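Local coordinates for protein enolase (alpha proteobacterium BAL199, PDB 3UGV) that probably works as a magnesium-dependent enzyme of the mandelate racemase/muconate lactonizing branch of the enolase superfamily, with its substrate not established, at residues Val332-Met337 against Gly365-Pro370; Gly315-Trp320 against Thr340-Trp345; Asn144-Thr149 against Gly153-Val158; Asp353-Glu358 against Glu381-Ala386. One frame throughout, in Å; residues are numbered along the deposited sequence.

Overall arrangement
From the N terminus, contact 3 comes first and closes a short turn between helix 147-150 and strand 157-162, complete before the others begin. Contact 2 then opens on helix 306-320, and contact 1 opens on helix 330-337 before contact 2 closes at 340-345, so these two cross. Contact 1 in turn closes at 365-370 after contact 4 has opened at 353-358, a second crossing, and contact 4 brings the 346-348 to 361-363 connection against helix 381-387. Contacts 1 and 3 adjoin through neighbouring strands 366-368 and 157-162, Met337 of contact 1 packs on the backbone of His344 and Trp345 of contact 2, and contact 4 sits about 33 Å, centre to centre, from contact 2.

Contact 1: Val332-Met337 against Gly365-Pro370; sequences VGAHVM and GDLIVP
Val369 puts its two methyl groups to separate uses against the helix that carries Ala334 and His335. The ring contact is a CH-pi interaction: Val369 CG1 lies over one face of the His335 ring, 3.7 Å from its centroid and 22° off the normal, displaced toward the rim. The ring atom it meets most closely is His335 CE1, 3.4 Å from Val369 CG1. With CG1 anti to the backbone N (chi1 176°), this methyl reaches the imidazole while the other branch is left to face Ala334.

The apolar packing centres on that alanine. Ala334 CB is 3.5 Å from Val369 CG2, tight for two carbons, and 3.9 Å from Leu367 CD2, so the small methyl fits between a valine and a leucine from alternate positions of the same chain segment. This is a helix laid against a sheet: helix 330-337 rests on strand 366-368 and the residues just past it, and Leu346 of the neighbouring strand 346-348 touches both Ala334 and Leu367. The sheet also includes strand 157-162, which pairs antiparallel with strand 366-368.

The polar links run round the edge of the imidazole. A water in the ring plane lies 3.0 Å from His335 NE2 and 3.1 Å from Pro370 O, so that it can bridge the segments. With partners on both nitrogens, the rotation of the buried ring is probably fixed: NE2 also hydrogen-bonds to Tyr360 OH, and ND1 is hydrogen-bonded to the backbone N of Cys148.

Contact 2: Gly315-Trp320 against Thr340-Trp345; sequences GVAGAW and TETAHW
Thr342 OG1 hydrogen-bonds to the carbonyl O of Ile322, in the loop after helix 306-320, and lies 3.9 Å from Ala317 CB on that helix. The hydroxyl occupies the place between the backbone N and the carbonyl carbon (chi1 61°), which leaves CG2 anti to the carbonyl carbon. From there the methyl reaches the backbone of the next helical residue, with Thr342 CG2 3.9 Å from Gly318 CA.

Gly318 is where the two backbones come nearest, its CA 5.8 Å from that of Thr342. Having no side chain, it leaves a bare patch of helix that both the threonine methyl and a carboxylate can approach. Glu341, fully extended from chi1 through chi2, reaches out to the helix at Gly318, and Glu341 OE1 comes within 4.0 Å of Gly318 CA. That is packing only; the charge of OE1 is met by a salt bridge to Arg312 of the second subunit, whose Arg283 also hydrogen-bonds to Ala319 O. The glutamate thus lies over the glycine on its way to an intersubunit bond.

A type I turn from Thr340 to Ala343, closed by Ala343 N to Thr340 O at 3.0 Å, brings Glu341 and Thr342 to the helix side by side. The turn fills the link between helix 330-337 and strand 346-348, against the last turns of helix 306-320, with Met324 packed on both Ala317 and Thr342 and helix 282-290 lying against Val316 and Trp320.

Contact 3: Asn144-Thr149 against Gly153-Val158; sequences NMPLCT and GTPGSV
The backbone of Gly153 folds back on the short helix at Cys148 and Thr149, where Gly153 N donates to Cys148 O over 2.7 Å with an angle of 150° at the hydrogen. Its carbonyl turns to the next residue along: Thr149 CA lies 3.2 Å from Gly153 O in a nearly straight CA-H...O contact of 170°. A water completes the link by donating to both Thr149 O and Gly153 O, at 2.6 Å each.

Beside this backbone junction three side chains meet one side of the Pro155 ring. Cys148 SG sits between its own backbone N and carbonyl carbon (chi1 56°), a rotation that lays the sulfur against the Thr154-Pro155 peptide, 3.4 Å from Pro155 N. The turn joins helix 147-150, whose N-cap is Pro146, to strand 157-162. The preceding long helix 123-142 ends nearby in a Schellman motif with Asn144 as its C-prime residue, so the chain passes from helix to short helix to strand in about fifteen residues, near the joining of the capping and barrel domains expected of this superfamily.

The two prolines cross at about a right angle, with Pro146 CG 3.9 Å from Pro155 CG. On the same side of the ring, Thr149 OG1 lies 3.4 Å from Pro155 CD, the two side chains crossing at a slant. Past the ring, Arg338 hydrogen-bonds to Thr154 O through NE and to Ser157 O through NH1, while Thr154 OG1 hydrogen-bonds to Glu106 of the second subunit.

Contact 4: Asp353-Glu358 against Glu381-Ala386; sequences DPILQE and EDVVAA
Val383 brings all three side-chain carbons to the carbonyl of Pro354, so that the target is as much the backbone as the ring. Val383 CG1 is 3.3 Å and Val383 CG2 3.5 Å from Pro354 O. With CG1 anti to the backbone N (chi1 178°), this methyl also reaches along to the pyrrolidine ring, where Val383 CG1 and Pro354 CB are 3.9 Å apart. The valine therefore sits alongside the proline with one methyl leaning toward the ring.

The next residue on each side makes the second pair. Ile355 and Val384 approach at a slant and meet through single methyls, Ile355 CG2 to Val384 CG2 at 4.1 Å. In the isoleucine it is the short branch that touches the helix. That branch also comes loosely toward the first valine, Ile355 CG2 to Val383 CG1 at 4.4 Å.

Pro354 and Ile355 belong to a 3-10 turn in the connection between strands 346-348 and 361-363, and the valines to the C-terminal helix 381-387. Both sides look onto the N-terminal sheet: Leu40 touches Pro354, Leu58 touches Ile355 and Leu60 touches Val384. This is consistent with the C-terminal helix being part of the capping domain, as in relatives of this superfamily.

Across the pair itself the chemistry is apolar contact against a carbonyl, which gives closeness but little direction; alignment probably owes more to polar ties beside it, the backbone bonding of Ile355 with Asp380 and the hydrogen bond of Gln357 NE2 to Trp379 O.

Contact 1: Val332-Met337 against Gly365-Pro370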
loop_
_atom_site.group_PDB
_atom_site.type_symbol
_atom_site.label_atom_id
_atom_site.label_comp_id
_atom_site.label_asym_id
_atom_site.label_seq_id
_atom_site.Cartn_x
_atom_site.Cartn_y
_atom_site.Cartn_z
ATOM N N VAL F 332 -3.439 19.026 -35.794
ATOM C CA VAL F 332 -4.310 18.100 -35.079
ATOM C C VAL F 332 -4.293 18.499 -33.616
ATOM O O VAL F 332 -5.327 18.522 -32.937
ATOM C CB VAL F 332 -3.837 16.634 -35.173
ATOM C CG1 VAL F 332 -4.848 15.721 -34.499
ATOM C CG2 VAL F 332 -3.643 16.217 -36.616
ATOM N N GLY F 333 -3.100 18.832 -33.136
ATOM C CA GLY F 333 -2.943 19.301 -31.772
ATOM C C GLY F 333 -3.913 20.410 -31.387
ATOM O O GLY F 333 -4.663 20.294 -30.409
ATOM N N ALA F 334 -3.907 21.500 -32.148
ATOM C CA ALA F 334 -4.788 22.615 -31.818
ATOM C C ALA F 334 -6.270 22.203 -31.847
ATOM O O ALA F 334 -7.064 22.640 -30.998
ATOM C CB ALA F 334 -4.514 23.816 -32.726
ATOM N N HIS F 335 -6.636 21.344 -32.798
ATOM C CA HIS F 335 -8.023 20.878 -32.880
ATOM C C HIS F 335 -8.472 20.139 -31.621
ATOM O O HIS F 335 -9.474 20.522 -31.023
ATOM C CB HIS F 335 -8.267 20.026 -34.133
ATOM C CG HIS F 335 -8.511 20.836 -35.369
ATOM N ND1 HIS F 335 -9.764 21.293 -35.726
ATOM C CD2 HIS F 335 -7.661 21.277 -36.327
ATOM C CE1 HIS F 335 -9.675 21.978 -36.852
ATOM N NE2 HIS F 335 -8.411 21.984 -37.236
ATOM N N VAL F 336 -7.731 19.105 -31.209
ATOM C CA VAL F 336 -8.150 18.306 -30.049
ATOM C C VAL F 336 -7.990 19.063 -28.740
ATOM O O VAL F 336 -8.721 18.799 -27.787
ATOM C CB VAL F 336 -7.418 16.931 -29.927
ATOM C CG1 VAL F 336 -7.713 16.060 -31.120
ATOM C CG2 VAL F 336 -5.916 17.128 -29.764
ATOM N N MET F 337 -7.042 19.998 -28.686
ATOM C CA MET F 337 -6.868 20.812 -27.470
ATOM C C MET F 337 -8.089 21.674 -27.201
ATOM O O MET F 337 -8.362 22.034 -26.052
ATOM C CB MET F 337 -5.603 21.681 -27.526
ATOM C CG MET F 337 -4.315 20.894 -27.401
ATOM S SD MET F 337 -4.022 20.364 -25.710
ATOM C CE MET F 337 -3.286 21.856 -25.029
ATOM N N GLY F 365 1.217 34.453 -29.319
ATOM C CA GLY F 365 1.611 33.152 -28.814
ATOM C C GLY F 365 0.502 32.108 -28.749
ATOM O O GLY F 365 0.723 31.016 -28.240
ATOM N N ASP F 366 -0.692 32.435 -29.238
ATOM C CA ASP F 366 -1.742 31.429 -29.385
ATOM C C ASP F 366 -1.803 30.993 -30.837
ATOM O O ASP F 366 -1.710 31.828 -31.736
ATOM C CB ASP F 366 -3.114 31.983 -28.986
ATOM C CG ASP F 366 -3.163 32.453 -27.540
ATOM O OD1 ASP F 366 -2.338 31.978 -26.729
ATOM O OD2 ASP F 366 -4.030 33.300 -27.215
ATOM N N LEU F 367 -1.950 29.691 -31.065
ATOM C CA LEU F 367 -2.169 29.159 -32.410
ATOM C C LEU F 367 -3.667 29.204 -32.724
ATOM O O LEU F 367 -4.485 28.701 -31.956
ATOM C CB LEU F 367 -1.652 27.719 -32.516
ATOM C CG LEU F 367 -1.556 27.140 -33.930
ATOM C CD1 LEU F 367 -0.465 27.875 -34.717
ATOM C CD2 LEU F 367 -1.304 25.630 -33.937
ATOM N N ILE F 368 -4.018 29.819 -33.848
ATOM C CA ILE F 368 -5.415 30.019 -34.232
ATOM C C ILE F 368 -5.927 28.857 -35.073
ATOM O O ILE F 368 -5.382 28.591 -36.133
ATOM C CB ILE F 368 -5.574 31.299 -35.072
ATOM C CG1 ILE F 368 -5.150 32.527 -34.264
ATOM C CG2 ILE F 368 -7.013 31.435 -35.552
ATOM C CD1 ILE F 368 -5.831 32.626 -32.899
ATOM N N VAL F 369 -6.954 28.154 -34.600
ATOM C CA VAL F 369 -7.552 27.072 -35.384
ATOM C C VAL F 369 -8.489 27.715 -36.388
ATOM O O VAL F 369 -9.402 28.436 -35.992
ATOM C CB VAL F 369 -8.386 26.078 -34.531
ATOM C CG1 VAL F 369 -9.047 25.046 -35.434
ATOM C CG2 VAL F 369 -7.536 25.387 -33.477
ATOM N N PRO F 370 -8.268 27.459 -37.688
ATOM C CA PRO F 370 -9.021 28.125 -38.760
ATOM C C PRO F 370 -10.387 27.484 -38.962
ATOM O O PRO F 370 -10.547 26.283 -38.735
ATOM C CB PRO F 370 -8.158 27.861 -39.991
ATOM C CG PRO F 370 -7.576 26.502 -39.719
ATOM C CD PRO F 370 -7.308 26.475 -38.219
HETATM O O HOH W 1 -9.339 23.511 -39.591
#

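Contact 2: Gly315-Trp320 against Thr340-Trp345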
loop_
_atom_site.group_PDB
_atom_site.type_symbol
_atom_site.label_atom_id
_atom_site.label_comp_id
_atom_site.label_asym_id
_atom_site.label_seq_id
_atom_site.Cartn_x
_atom_site.Cartn_y
_atom_site.Cartn_z
ATOM N N GLY F 315 -9.694 11.521 -21.610
ATOM C CA GLY F 315 -10.595 10.954 -20.629
ATOM C C GLY F 315 -9.899 10.427 -19.388
ATOM O O GLY F 315 -10.373 10.653 -18.287
ATOM N N VAL F 316 -8.786 9.714 -19.552
ATOM C CA VAL F 316 -7.983 9.310 -18.401
ATOM C C VAL F 316 -7.420 10.539 -17.679
ATOM O O VAL F 316 -7.560 10.677 -16.467
ATOM C CB VAL F 316 -6.807 8.396 -18.795
ATOM C CG1 VAL F 316 -5.990 8.083 -17.582
ATOM C CG2 VAL F 316 -7.301 7.091 -19.436
ATOM N N ALA F 317 -6.801 11.442 -18.432
ATOM C CA ALA F 317 -6.176 12.623 -17.845
ATOM C C ALA F 317 -7.207 13.411 -17.079
ATOM O O ALA F 317 -6.970 13.828 -15.944
ATOM C CB ALA F 317 -5.555 13.487 -18.914
ATOM N N GLY F 318 -8.365 13.613 -17.694
ATOM C CA GLY F 318 -9.430 14.353 -17.042
ATOM C C GLY F 318 -9.805 13.756 -15.698
ATOM O O GLY F 318 -9.918 14.472 -14.706
ATOM N N ALA F 319 -10.007 12.440 -15.656
ATOM C CA ALA F 319 -10.416 11.781 -14.417
ATOM C C ALA F 319 -9.388 12.003 -13.294
ATOM O O ALA F 319 -9.743 12.281 -12.150
ATOM C CB ALA F 319 -10.637 10.307 -14.661
ATOM N N TRP F 320 -8.112 11.884 -13.641
ATOM C CA TRP F 320 -7.022 12.105 -12.708
ATOM C C TRP F 320 -6.817 13.588 -12.408
ATOM O O TRP F 320 -6.239 13.950 -11.384
ATOM C CB TRP F 320 -5.714 11.534 -13.285
ATOM C CG TRP F 320 -5.497 10.070 -13.042
ATOM C CD1 TRP F 320 -5.922 9.024 -13.828
ATOM C CD2 TRP F 320 -4.781 9.481 -11.949
ATOM N NE1 TRP F 320 -5.531 7.827 -13.275
ATOM C CE2 TRP F 320 -4.823 8.076 -12.127
ATOM C CE3 TRP F 320 -4.118 10.004 -10.828
ATOM C CZ2 TRP F 320 -4.224 7.190 -11.232
ATOM C CZ3 TRP F 320 -3.519 9.123 -9.941
ATOM C CH2 TRP F 320 -3.579 7.729 -10.149
ATOM N N THR F 340 -10.166 19.338 -25.208
ATOM C CA THR F 340 -9.476 18.575 -24.168
ATOM C C THR F 340 -9.659 19.228 -22.797
ATOM O O THR F 340 -9.246 20.372 -22.554
ATOM C CB THR F 340 -7.994 18.401 -24.495
ATOM O OG1 THR F 340 -7.867 17.621 -25.690
ATOM C CG2 THR F 340 -7.270 17.713 -23.344
ATOM N N GLU F 341 -10.294 18.487 -21.906
ATOM C CA GLU F 341 -10.752 19.014 -20.625
ATOM C C GLU F 341 -9.619 19.605 -19.776
ATOM O O GLU F 341 -9.786 20.655 -19.177
ATOM C CB GLU F 341 -11.462 17.885 -19.883
ATOM C CG GLU F 341 -12.079 18.231 -18.558
ATOM C CD GLU F 341 -12.570 16.981 -17.839
ATOM O OE1 GLU F 341 -12.830 15.960 -18.528
ATOM O OE2 GLU F 341 -12.671 17.015 -16.589
ATOM N N THR F 342 -8.468 18.934 -19.717
ATOM C CA THR F 342 -7.361 19.467 -18.937
ATOM C C THR F 342 -6.272 20.072 -19.829
ATOM O O THR F 342 -5.109 20.088 -19.467
ATOM C CB THR F 342 -6.744 18.421 -17.984
ATOM O OG1 THR F 342 -6.230 17.332 -18.749
ATOM C CG2 THR F 342 -7.779 17.901 -16.980
ATOM N N ALA F 343 -6.661 20.580 -20.991
ATOM C CA ALA F 343 -5.714 21.201 -21.913
ATOM C C ALA F 343 -4.776 22.139 -21.182
ATOM O O ALA F 343 -5.190 22.915 -20.330
ATOM C CB ALA F 343 -6.452 21.946 -23.013
ATOM N N HIS F 344 -3.499 22.064 -21.517
ATOM C CA HIS F 344 -2.507 22.844 -20.803
ATOM C C HIS F 344 -1.717 23.697 -21.803
ATOM O O HIS F 344 -2.044 24.868 -22.014
ATOM C CB HIS F 344 -1.618 21.914 -19.955
ATOM C CG HIS F 344 -0.727 22.635 -18.993
ATOM N ND1 HIS F 344 0.410 22.060 -18.462
ATOM C CD2 HIS F 344 -0.795 23.890 -18.477
ATOM C CE1 HIS F 344 1.000 22.926 -17.656
ATOM N NE2 HIS F 344 0.298 24.049 -17.659
ATOM N N TRP F 345 -0.700 23.117 -22.432
ATOM C CA TRP F 345 0.073 23.837 -23.450
ATOM C C TRP F 345 0.086 23.078 -24.766
ATOM O O TRP F 345 0.083 21.837 -24.791
ATOM C CB TRP F 345 1.536 24.012 -23.031
ATOM C CG TRP F 345 1.825 24.969 -21.907
ATOM C CD1 TRP F 345 1.860 24.676 -20.574
ATOM C CD2 TRP F 345 2.199 26.351 -22.024
ATOM N NE1 TRP F 345 2.218 25.787 -19.856
ATOM C CE2 TRP F 345 2.428 26.832 -20.718
ATOM C CE3 TRP F 345 2.342 27.233 -23.103
ATOM C CZ2 TRP F 345 2.800 28.163 -20.460
ATOM C CZ3 TRP F 345 2.718 28.555 -22.844
ATOM C CH2 TRP F 345 2.947 29.000 -21.536
#

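Contact 3: Asn144-Thr149 against Gly153-Val158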
loop_
_atom_site.group_PDB
_atom_site.type_symbol
_atom_site.label_atom_id
_atom_site.label_comp_id
_atom_site.label_asym_id
_atom_site.label_seq_id
_atom_site.Cartn_x
_atom_site.Cartn_y
_atom_site.Cartn_z
ATOM N N ASN F 144 -18.715 18.569 -43.373
ATOM C CA ASN F 144 -18.426 19.988 -43.597
ATOM C C ASN F 144 -18.169 20.762 -42.290
ATOM O O ASN F 144 -18.664 21.879 -42.102
ATOM C CB ASN F 144 -19.539 20.644 -44.424
ATOM C CG ASN F 144 -19.161 22.027 -44.923
ATOM O OD1 ASN F 144 -19.899 22.995 -44.724
ATOM N ND2 ASN F 144 -18.003 22.129 -45.569
ATOM N N MET F 145 -17.390 20.154 -41.395
ATOM C CA MET F 145 -17.059 20.753 -40.099
ATOM C C MET F 145 -15.564 20.741 -39.862
ATOM O O MET F 145 -14.877 19.791 -40.247
ATOM C CB MET F 145 -17.724 19.974 -38.966
ATOM C CG MET F 145 -19.234 20.159 -38.882
ATOM S SD MET F 145 -19.987 19.094 -37.639
ATOM C CE MET F 145 -21.688 19.623 -37.772
ATOM N N PRO F 146 -15.046 21.799 -39.226
ATOM C CA PRO F 146 -13.669 21.705 -38.730
ATOM C C PRO F 146 -13.589 20.515 -37.759
ATOM O O PRO F 146 -14.609 20.197 -37.143
ATOM C CB PRO F 146 -13.479 23.027 -37.977
ATOM C CG PRO F 146 -14.565 23.955 -38.501
ATOM C CD PRO F 146 -15.710 23.055 -38.822
ATOM N N LEU F 147 -12.430 19.862 -37.631
ATOM C CA LEU F 147 -12.326 18.686 -36.759
ATOM C C LEU F 147 -12.766 18.981 -35.318
ATOM O O LEU F 147 -13.546 18.223 -34.733
ATOM C CB LEU F 147 -10.915 18.095 -36.772
ATOM C CG LEU F 147 -10.761 16.810 -35.945
ATOM C CD1 LEU F 147 -11.597 15.672 -36.516
ATOM C CD2 LEU F 147 -9.289 16.388 -35.830
ATOM N N CYS F 148 -12.272 20.079 -34.744
ATOM C CA CYS F 148 -12.640 20.419 -33.373
ATOM C C CYS F 148 -14.156 20.540 -33.233
ATOM O O CYS F 148 -14.713 20.251 -32.175
ATOM C CB CYS F 148 -11.969 21.716 -32.934
ATOM S SG CYS F 148 -12.308 23.124 -33.999
ATOM N N THR F 149 -14.819 20.964 -34.305
ATOM C CA THR F 149 -16.272 21.085 -34.304
ATOM C C THR F 149 -16.936 19.707 -34.320
ATOM O O THR F 149 -17.831 19.428 -33.529
ATOM C CB THR F 149 -16.774 21.947 -35.486
ATOM O OG1 THR F 149 -16.187 23.251 -35.405
ATOM C CG2 THR F 149 -18.290 22.092 -35.433
ATOM N N GLY F 153 -16.449 20.840 -30.134
ATOM C CA GLY F 153 -15.958 22.143 -29.739
ATOM C C GLY F 153 -16.138 23.115 -30.868
ATOM O O GLY F 153 -16.996 22.894 -31.724
ATOM N N THR F 154 -15.329 24.178 -30.866
ATOM C CA THR F 154 -15.294 25.167 -31.951
ATOM C C THR F 154 -13.882 25.713 -32.161
ATOM O O THR F 154 -13.061 25.715 -31.233
ATOM C CB THR F 154 -16.182 26.387 -31.658
ATOM O OG1 THR F 154 -15.595 27.150 -30.595
ATOM C CG2 THR F 154 -17.591 25.968 -31.281
ATOM N N PRO F 155 -13.600 26.195 -33.385
ATOM C CA PRO F 155 -12.328 26.846 -33.720
ATOM C C PRO F 155 -12.032 28.031 -32.800
ATOM O O PRO F 155 -12.942 28.752 -32.395
ATOM C CB PRO F 155 -12.561 27.343 -35.152
ATOM C CG PRO F 155 -13.611 26.436 -35.694
ATOM C CD PRO F 155 -14.508 26.129 -34.542
ATOM N N GLY F 156 -10.761 28.232 -32.475
ATOM C CA GLY F 156 -10.375 29.322 -31.603
ATOM C C GLY F 156 -8.898 29.283 -31.272
ATOM O O GLY F 156 -8.117 28.613 -31.948
ATOM N N SER F 157 -8.529 29.992 -30.213
ATOM C CA SER F 157 -7.137 30.152 -29.812
ATOM C C SER F 157 -6.682 29.052 -28.853
ATOM O O SER F 157 -7.447 28.601 -28.003
ATOM C CB SER F 157 -6.935 31.524 -29.151
ATOM O OG SER F 157 -6.681 32.515 -30.126
ATOM N N VAL F 158 -5.429 28.631 -29.002
ATOM C CA VAL F 158 -4.817 27.668 -28.094
ATOM C C VAL F 158 -3.428 28.170 -27.730
ATOM O O VAL F 158 -2.593 28.376 -28.617
ATOM C CB VAL F 158 -4.667 26.286 -28.731
ATOM C CG1 VAL F 158 -4.261 25.256 -27.661
ATOM C CG2 VAL F 158 -5.950 25.871 -29.423
HETATM O O HOH W 2 -19.006 21.289 -32.236
#

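Contact 4: Asp353-Glu358 against Glu381-Ala386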
loop_
_atom_site.group_PDB
_atom_site.type_symbol
_atom_site.label_atom_id
_atom_site.label_comp_id
_atom_site.label_asym_id
_atom_site.label_seq_id
_atom_site.Cartn_x
_atom_site.Cartn_y
_atom_site.Cartn_z
ATOM N N ASP F 353 5.841 23.158 -41.774
ATOM C CA ASP F 353 5.222 24.256 -42.538
ATOM C C ASP F 353 5.484 24.238 -44.053
ATOM O O ASP F 353 4.618 24.626 -44.842
ATOM C CB ASP F 353 5.658 25.619 -41.976
ATOM C CG ASP F 353 4.817 26.062 -40.792
ATOM O OD1 ASP F 353 4.047 25.231 -40.261
ATOM O OD2 ASP F 353 4.930 27.244 -40.392
ATOM N N PRO F 354 6.691 23.824 -44.467
ATOM C CA PRO F 354 6.978 23.893 -45.904
ATOM C C PRO F 354 6.022 23.079 -46.779
ATOM O O PRO F 354 5.774 23.489 -47.909
ATOM C CB PRO F 354 8.404 23.352 -46.000
ATOM C CG PRO F 354 9.019 23.726 -44.687
ATOM C CD PRO F 354 7.909 23.576 -43.673
ATOM N N ILE F 355 5.479 21.976 -46.275
ATOM C CA ILE F 355 4.578 21.150 -47.085
ATOM C C ILE F 355 3.106 21.557 -46.965
ATOM O O ILE F 355 2.235 20.924 -47.546
ATOM C CB ILE F 355 4.743 19.643 -46.792
ATOM C CG1 ILE F 355 4.643 19.367 -45.298
ATOM C CG2 ILE F 355 6.075 19.144 -47.317
ATOM C CD1 ILE F 355 3.235 19.271 -44.800
ATOM N N LEU F 356 2.834 22.610 -46.202
ATOM C CA LEU F 356 1.481 23.142 -46.113
ATOM C C LEU F 356 1.375 24.426 -46.925
ATOM O O LEU F 356 2.319 25.222 -46.980
ATOM C CB LEU F 356 1.087 23.446 -44.661
ATOM C CG LEU F 356 1.183 22.379 -43.578
ATOM C CD1 LEU F 356 0.719 22.965 -42.245
ATOM C CD2 LEU F 356 0.347 21.168 -43.964
ATOM N N GLN F 357 0.216 24.623 -47.544
ATOM C CA GLN F 357 -0.079 25.868 -48.235
ATOM C C GLN F 357 -0.289 26.982 -47.227
ATOM O O GLN F 357 0.228 28.089 -47.388
ATOM C CB GLN F 357 -1.322 25.703 -49.109
ATOM C CG GLN F 357 -1.071 24.854 -50.343
ATOM C CD GLN F 357 -2.236 24.851 -51.304
ATOM O OE1 GLN F 357 -3.100 25.729 -51.261
ATOM N NE2 GLN F 357 -2.276 23.851 -52.174
ATOM N N GLU F 358 -1.030 26.666 -46.172
ATOM C CA GLU F 358 -1.418 27.652 -45.186
ATOM C C GLU F 358 -1.324 27.087 -43.771
ATOM O O GLU F 358 -2.314 26.619 -43.210
ATOM C CB GLU F 358 -2.838 28.120 -45.479
ATOM C CG GLU F 358 -3.182 29.499 -44.947
ATOM C CD GLU F 358 -4.465 30.038 -45.565
ATOM O OE1 GLU F 358 -5.416 30.339 -44.813
ATOM O OE2 GLU F 358 -4.519 30.154 -46.810
ATOM N N GLU F 381 2.298 21.185 -53.286
ATOM C CA GLU F 381 2.810 20.138 -54.169
ATOM C C GLU F 381 4.152 20.445 -54.852
ATOM O O GLU F 381 4.866 19.523 -55.238
ATOM C CB GLU F 381 1.747 19.728 -55.192
ATOM C CG GLU F 381 0.543 19.015 -54.573
ATOM C CD GLU F 381 0.880 17.617 -54.062
ATOM O OE1 GLU F 381 2.013 17.138 -54.307
ATOM O OE2 GLU F 381 0.004 16.997 -53.414
ATOM N N ASP F 382 4.499 21.723 -54.988
ATOM C CA ASP F 382 5.831 22.102 -55.473
ATOM C C ASP F 382 6.912 21.701 -54.467
ATOM O O ASP F 382 7.837 20.940 -54.781
ATOM C CB ASP F 382 5.912 23.606 -55.748
ATOM C CG ASP F 382 5.120 24.017 -56.974
ATOM O OD1 ASP F 382 4.894 23.153 -57.856
ATOM O OD2 ASP F 382 4.729 25.205 -57.058
ATOM N N VAL F 383 6.780 22.220 -53.251
ATOM C CA VAL F 383 7.671 21.867 -52.164
ATOM C C VAL F 383 7.701 20.355 -51.976
ATOM O O VAL F 383 8.762 19.778 -51.726
ATOM C CB VAL F 383 7.232 22.534 -50.856
ATOM C CG1 VAL F 383 8.147 22.120 -49.727
ATOM C CG2 VAL F 383 7.234 24.046 -51.008
ATOM N N VAL F 384 6.539 19.713 -52.093
ATOM C CA VAL F 384 6.480 18.258 -51.978
ATOM C C VAL F 384 7.348 17.570 -53.030
ATOM O O VAL F 384 8.112 16.654 -52.711
ATOM C CB VAL F 384 5.033 17.718 -52.057
ATOM C CG1 VAL F 384 5.027 16.198 -52.226
ATOM C CG2 VAL F 384 4.275 18.106 -50.817
ATOM N N ALA F 385 7.236 18.011 -54.281
ATOM C CA ALA F 385 8.003 17.405 -55.373
ATOM C C ALA F 385 9.505 17.579 -55.160
ATOM O O ALA F 385 10.286 16.632 -55.318
ATOM C CB ALA F 385 7.584 17.992 -56.710
ATOM N N ALA F 386 9.895 18.797 -54.794
ATOM C CA ALA F 386 11.294 19.122 -54.536
ATOM C C ALA F 386 11.905 18.320 -53.378
ATOM O O ALA F 386 13.125 18.323 -53.193
ATOM C CB ALA F 386 11.448 20.630 -54.287
#